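Local coordinates for protein alkaline phosphatase (Thermus thermophilus, PDB 7KWD) that probably hydrolyses phosphate monoesters as a homodimeric alkaline phosphatase, using an active site with two zinc ions and one magnesium ion, at residues 92-95 with 96-99; 280-283 with 284-287; 401-404 with 405-409. One frame throughout, in Å; residues are numbered along the deposited sequence.

All three contacts are local turns where a loop runs into a helix: contact 1 starts helix 95-104, contact 2 starts helix 283-306 and contact 3 starts helix 406-412. They come in that order along the chain. Contact 1 holds a zinc ligand and stands apart, its centre about 21 Å from that of contact 2 and about 22 Å from that of contact 3. Contacts 2 and 3 touch, with centres about 12 Å apart; Asn281 OD1 is probably hydrogen-bonded to Gln401 NE2 at 2.9 Å. Helix 273-280, which carries the zinc ligands Asp275 and His279, ends at contact 2 and also meets contact 3, so contacts 2 and 3 adjoin the helix that ligates one zinc, while contact 1 ligates the other.

Contact 1 (92-95 with 96-99); sequences VTES and SAAG. With ZN (zinc ion), chain E.
Ser95 joins the metal site to the helix: its OG binds the zinc ion at 2.1 Å, while its carbonyl O accepts from Gly99 N at 2.8 Å, a helical i to i+4 bond. Asp47, Asp317 and His318 complete this zinc site. As in other alkaline phosphatases, this serine is the predicted phosphoserine nucleophile, and it sits in the first turn of helix 95-104.

The next shell is the N-cap, Glu94. Its CG is tucked between the backbone N and the carbonyl carbon (chi1 48°), and a second bend in the chain turns the carboxylate back over the helix start. OE1 takes Ala97 N at 3.0 Å on its syn lone pair, and the N-H angle of 171° makes that bond nearly straight. OE2 is gripped twice within the turn, by Ser96 N at 3.1 Å from above the carboxylate plane and by Ser96 OG at 2.6 Å from the syn side, nearer the plane. Arg159 adds a salt bridge to OE2, and Ser96 OG also bonds Gly111 N. Replacing Glu94 with an alanine would probably leave Ser96 N and Ala97 N without their side-chain cap and Arg159 without its carboxylate, freeing the turn that carries Ser95 to shift.

Further out, Thr93 O receives a bond from His433, a ligand of the second zinc ion. Glu94 O has two donors: Ala98 N at 3.0 Å, and Thr93 OG1, which lies 2.8 Å away in the carbonyl plane, on a lone pair at a C=O angle of 129°.

Contact 2 (280-283 with 284-287); sequences LNDA and GATL
Asp282 OD1 faces two amides of the following turn, Gly284 N and Ala285 N. The bond from Ala285 N is the sound one, 3.1 Å and fairly straight at 164°, and it arrives from well above the carboxylate plane. Gly284 N lies at the same 3.1 Å from OD1, but its poor angle makes that bond weak. Asp282 is thus the N-cap of helix 283-306. With CG anti to the backbone N (chi1 -178°), the carboxylate folds forward beside the first turn, where OD2 comes within 3.5 Å of the methyl CB of Ala285.

The backbone takes up the helical pattern at once. Asp282 O receives Thr286 N at 3.0 Å, nearly along the C=O axis, and Ala283 O receives Leu287 N at 3.0 Å, with the donor tilted from the carbonyl plane. Thr286 CB lies 3.6 Å from Ala283 O, and its OG1, set beside its own backbone N, bonds Asn278 OD1 on the preceding helix. Leu287 turns its end away from 280-283, onto Ala57 and Tyr60 of helix 51-65.

Just upstream, helix 273-280 closes in a Schellman motif. Asn281 is its C-prime residue, with a positive phi of 67°, and the bonds Asp282 N to Ala277 O and Asn281 N to Asn278 O define it. One residue therefore separates the end of the helix bearing the zinc ligands Asp275 and His279 from the cap of the next.

Lys373 forms a salt bridge to Asp282 OD2, which also accepts from Phe349 N. With amide donors at a helix start and a lysine beside it, this buried carboxylate is likely to stay ionised, its negative charge probably stabilised by the positive end of the helix dipole.

Contact 3 (401-404 with 405-409); sequences QGVQ and PANTM
The amide of Asn407 is covered on both faces. Over one lies Val403 O, only 2.9 Å from Asn407 CG, in line with the normal to the amide; Val403 N stands over the same face and gives OD1 a weak bond of 3.3 Å. From the opposite face Gln401 NE2 reaches Asn407 OD1 at 3.1 Å, also weakly, and the planes of these two amides are 79° apart. Asn407 ND2 bonds the carbonyl of His279, while Gln401 has stronger partners at its ends, Trp411 for OE1 and Asn281 for NE2.

The amide of Gln404 is turned 71° from that of Asn407 and is held at both polar atoms. Thr408 OG1 donates to Gln404 OE1 at 2.7 Å and Thr408 N donates to the same oxygen at 3.2 Å; the two donors come from opposite faces of the amide plane. Gln404 NE2 donates in turn to Gln401 O at 2.9 Å. Placing CG beside the backbone N (chi1 -58°) and bending again at the next torsion swings this amide back over the helix start instead of outward.

This is the entry into helix 406-412 through a cis peptide bond, for which the short separation of Gln404 CA and Pro405 CA, 2.8 Å, is direct evidence. Asn407 N closes the turn onto Val403 O at 2.9 Å, spanning the cis bond, and Met409 N then bonds Pro405 O. The proline ring packs on Leu353 of helix 349-356 and on Ala388 and Ile389 of helix 379-391. Thr408 OG1 is bonded also to Trp395 N in the loop leading in. On the metal side, the Val403 side chain rests against the zinc ligand His279.

Contact 1 (92-95 with 96-99)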
loop_
_atom_site.group_PDB
_atom_site.type_symbol
_atom_site.label_atom_id
_atom_site.label_comp_id
_atom_site.label_asym_id
_atom_site.label_seq_id
_atom_site.Cartn_x
_atom_site.Cartn_y
_atom_site.Cartn_z
ATOM N N VAL A 92 12.459 -6.334 4.219
ATOM C CA VAL A 92 12.452 -4.914 3.914
ATOM C C VAL A 92 13.804 -4.535 3.343
ATOM O O VAL A 92 14.831 -4.624 4.036
ATOM C CB VAL A 92 12.131 -4.066 5.145
ATOM C CG1 VAL A 92 12.123 -2.571 4.777
ATOM C CG2 VAL A 92 10.812 -4.525 5.754
ATOM N N THR A 93 13.808 -4.090 2.096
ATOM C CA THR A 93 15.047 -3.793 1.402
ATOM C C THR A 93 15.470 -2.374 1.732
ATOM O O THR A 93 14.679 -1.568 2.205
ATOM C CB THR A 93 14.845 -3.938 -0.107
ATOM O OG1 THR A 93 16.080 -3.892 -0.815
ATOM C CG2 THR A 93 13.965 -2.814 -0.598
ATOM N N GLU A 94 16.704 -2.040 1.402
ATOM C CA GLU A 94 16.998 -0.616 1.184
ATOM C C GLU A 94 17.443 -0.443 -0.269
ATOM O O GLU A 94 17.351 -1.365 -1.098
ATOM C CB GLU A 94 17.985 -0.078 2.224
ATOM C CG GLU A 94 19.196 -0.932 2.433
ATOM C CD GLU A 94 20.035 -1.021 1.153
ATOM O OE1 GLU A 94 19.834 -1.997 0.390
ATOM O OE2 GLU A 94 20.869 -0.111 0.889
ATOM N N SER A 95 17.926 0.760 -0.571
ATOM C CA SER A 95 17.992 1.204 -1.957
ATOM C C SER A 95 19.051 0.468 -2.773
ATOM O O SER A 95 18.852 0.240 -3.973
ATOM C CB SER A 95 18.248 2.701 -1.997
ATOM O OG SER A 95 17.054 3.413 -2.083
ATOM N N SER A 96 20.206 0.124 -2.173
ATOM C CA SER A 96 21.256 -0.527 -2.972
ATOM C C SER A 96 20.830 -1.926 -3.390
ATOM O O SER A 96 20.983 -2.305 -4.559
ATOM C CB SER A 96 22.587 -0.592 -2.212
ATOM O OG SER A 96 22.436 -1.195 -0.949
ATOM N N ALA A 97 20.280 -2.712 -2.454
ATOM C CA ALA A 97 19.805 -4.038 -2.831
ATOM C C ALA A 97 18.642 -3.940 -3.810
ATOM O O ALA A 97 18.541 -4.733 -4.747
ATOM C CB ALA A 97 19.413 -4.829 -1.580
ATOM N N ALA A 98 17.783 -2.944 -3.650
ATOM C CA ALA A 98 16.667 -2.799 -4.580
ATOM C C ALA A 98 17.178 -2.439 -5.959
ATOM O O ALA A 98 16.799 -3.048 -6.963
ATOM C CB ALA A 98 15.704 -1.742 -4.068
ATOM N N GLY A 99 18.092 -1.472 -6.020
ATOM C CA GLY A 99 18.685 -1.109 -7.294
ATOM C C GLY A 99 19.437 -2.265 -7.911
ATOM O O GLY A 99 19.360 -2.493 -9.122
HETATM ZN ZN ZN E . 15.000 3.461 -2.245
#

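Contact 2 (280-283 with 284-287)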
loop_
_atom_site.group_PDB
_atom_site.type_symbol
_atom_site.label_atom_id
_atom_site.label_comp_id
_atom_site.label_asym_id
_atom_site.label_seq_id
_atom_site.Cartn_x
_atom_site.Cartn_y
_atom_site.Cartn_z
ATOM N N LEU A 280 11.041 11.522 6.626
ATOM C CA LEU A 280 10.690 12.603 7.545
ATOM C C LEU A 280 9.256 12.496 8.085
ATOM O O LEU A 280 8.942 13.129 9.094
ATOM C CB LEU A 280 10.821 13.965 6.870
ATOM C CG LEU A 280 12.086 14.221 6.070
ATOM C CD1 LEU A 280 12.077 15.594 5.494
ATOM C CD2 LEU A 280 13.283 14.026 6.940
ATOM N N ASN A 281 8.389 11.728 7.434
ATOM C CA ASN A 281 6.952 11.698 7.732
ATOM C C ASN A 281 6.327 13.042 7.373
ATOM O O ASN A 281 5.487 13.548 8.115
ATOM C CB ASN A 281 6.652 11.374 9.189
ATOM C CG ASN A 281 6.778 9.900 9.527
ATOM O OD1 ASN A 281 6.326 9.505 10.587
ATOM N ND2 ASN A 281 7.414 9.102 8.654
ATOM N N ASP A 282 6.772 13.632 6.272
ATOM C CA ASP A 282 6.320 14.935 5.806
ATOM C C ASP A 282 5.482 14.749 4.537
ATOM O O ASP A 282 5.989 14.772 3.410
ATOM C CB ASP A 282 7.512 15.839 5.560
ATOM C CG ASP A 282 7.108 17.231 5.123
ATOM O OD1 ASP A 282 5.916 17.439 4.773
ATOM O OD2 ASP A 282 7.988 18.118 5.112
ATOM N N ALA A 283 4.165 14.622 4.733
ATOM C CA ALA A 283 3.272 14.362 3.610
ATOM C C ALA A 283 3.315 15.455 2.552
ATOM O O ALA A 283 3.143 15.179 1.350
ATOM C CB ALA A 283 1.841 14.177 4.139
ATOM N N GLY A 284 3.531 16.704 2.967
ATOM C CA GLY A 284 3.549 17.789 1.994
ATOM C C GLY A 284 4.798 17.757 1.132
ATOM O O GLY A 284 4.752 18.071 -0.062
ATOM N N ALA A 285 5.932 17.394 1.717
ATOM C CA ALA A 285 7.123 17.250 0.893
ATOM C C ALA A 285 6.998 16.055 -0.068
ATOM O O ALA A 285 7.363 16.157 -1.245
ATOM C CB ALA A 285 8.364 17.112 1.771
ATOM N N THR A 286 6.446 14.943 0.410
ATOM C CA THR A 286 6.215 13.793 -0.461
ATOM C C THR A 286 5.346 14.171 -1.645
ATOM O O THR A 286 5.651 13.829 -2.793
ATOM C CB THR A 286 5.557 12.673 0.328
ATOM O OG1 THR A 286 6.414 12.319 1.410
ATOM C CG2 THR A 286 5.297 11.485 -0.568
ATOM N N LEU A 287 4.265 14.886 -1.377
ATOM C CA LEU A 287 3.344 15.270 -2.423
ATOM C C LEU A 287 4.044 16.065 -3.511
ATOM O O LEU A 287 3.856 15.794 -4.698
ATOM C CB LEU A 287 2.196 16.086 -1.832
ATOM C CG LEU A 287 1.373 16.892 -2.830
ATOM C CD1 LEU A 287 0.523 15.959 -3.681
ATOM C CD2 LEU A 287 0.439 17.876 -2.099
#

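Contact 3 (401-404 with 405-409)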
loop_
_atom_site.group_PDB
_atom_site.type_symbol
_atom_site.label_atom_id
_atom_site.label_comp_id
_atom_site.label_asym_id
_atom_site.label_seq_id
_atom_site.Cartn_x
_atom_site.Cartn_y
_atom_site.Cartn_z
ATOM N N GLN A 401 9.440 5.028 15.072
ATOM C CA GLN A 401 9.602 6.320 14.406
ATOM C C GLN A 401 11.091 6.674 14.394
ATOM O O GLN A 401 11.565 7.532 15.139
ATOM C CB GLN A 401 8.750 7.365 15.106
ATOM C CG GLN A 401 7.237 7.050 15.163
ATOM C CD GLN A 401 6.465 7.414 13.885
ATOM O OE1 GLN A 401 5.235 7.324 13.859
ATOM N NE2 GLN A 401 7.186 7.807 12.828
ATOM N N GLY A 402 11.826 6.051 13.487
ATOM C CA GLY A 402 13.274 6.012 13.542
ATOM C C GLY A 402 14.013 7.172 12.906
ATOM O O GLY A 402 15.244 7.153 12.834
ATOM N N VAL A 403 13.318 8.187 12.436
ATOM C CA VAL A 403 13.943 9.320 11.771
ATOM C C VAL A 403 13.607 10.572 12.573
ATOM O O VAL A 403 12.427 10.939 12.714
ATOM C CB VAL A 403 13.481 9.424 10.312
ATOM C CG1 VAL A 403 13.982 10.717 9.694
ATOM C CG2 VAL A 403 13.983 8.186 9.516
ATOM N N GLN A 404 14.638 11.211 13.118
ATOM C CA GLN A 404 14.448 12.264 14.108
ATOM C C GLN A 404 15.408 13.398 13.838
ATOM O O GLN A 404 16.517 13.175 13.352
ATOM C CB GLN A 404 14.649 11.717 15.527
ATOM C CG GLN A 404 13.714 10.568 15.892
ATOM C CD GLN A 404 12.300 11.064 16.140
ATOM O OE1 GLN A 404 12.066 12.269 16.141
ATOM N NE2 GLN A 404 11.355 10.139 16.353
ATOM N N PRO A 405 15.008 14.640 14.142
ATOM C CA PRO A 405 13.761 14.911 14.869
ATOM C C PRO A 405 12.481 14.994 14.021
ATOM O O PRO A 405 11.417 15.253 14.568
ATOM C CB PRO A 405 14.040 16.276 15.504
ATOM C CG PRO A 405 14.921 16.965 14.499
ATOM C CD PRO A 405 15.758 15.878 13.850
ATOM N N ALA A 406 12.575 14.730 12.718
ATOM C CA ALA A 406 11.439 14.976 11.831
ATOM C C ALA A 406 10.184 14.232 12.266
ATOM O O ALA A 406 9.079 14.780 12.174
ATOM C CB ALA A 406 11.790 14.589 10.400
ATOM N N ASN A 407 10.316 12.977 12.721
ATOM C CA ASN A 407 9.115 12.228 13.068
ATOM C C ASN A 407 8.433 12.809 14.305
ATOM O O ASN A 407 7.206 12.746 14.426
ATOM C CB ASN A 407 9.406 10.734 13.301
ATOM C CG ASN A 407 9.775 9.950 12.012
ATOM O OD1 ASN A 407 10.037 8.752 12.095
ATOM N ND2 ASN A 407 9.805 10.610 10.851
ATOM N N THR A 408 9.206 13.345 15.256
ATOM C CA THR A 408 8.572 14.057 16.365
ATOM C C THR A 408 7.856 15.296 15.844
ATOM O O THR A 408 6.751 15.632 16.294
ATOM C CB THR A 408 9.609 14.432 17.431
ATOM O OG1 THR A 408 10.229 13.241 17.938
ATOM C CG2 THR A 408 8.938 15.169 18.601
ATOM N N MET A 409 8.461 15.983 14.871
ATOM C CA MET A 409 7.784 17.108 14.239
ATOM C C MET A 409 6.435 16.680 13.669
ATOM O O MET A 409 5.430 17.382 13.826
ATOM C CB MET A 409 8.689 17.694 13.155
ATOM C CG MET A 409 9.932 18.378 13.737
ATOM S SD MET A 409 11.160 18.905 12.541
ATOM C CE MET A 409 10.384 20.384 11.865
#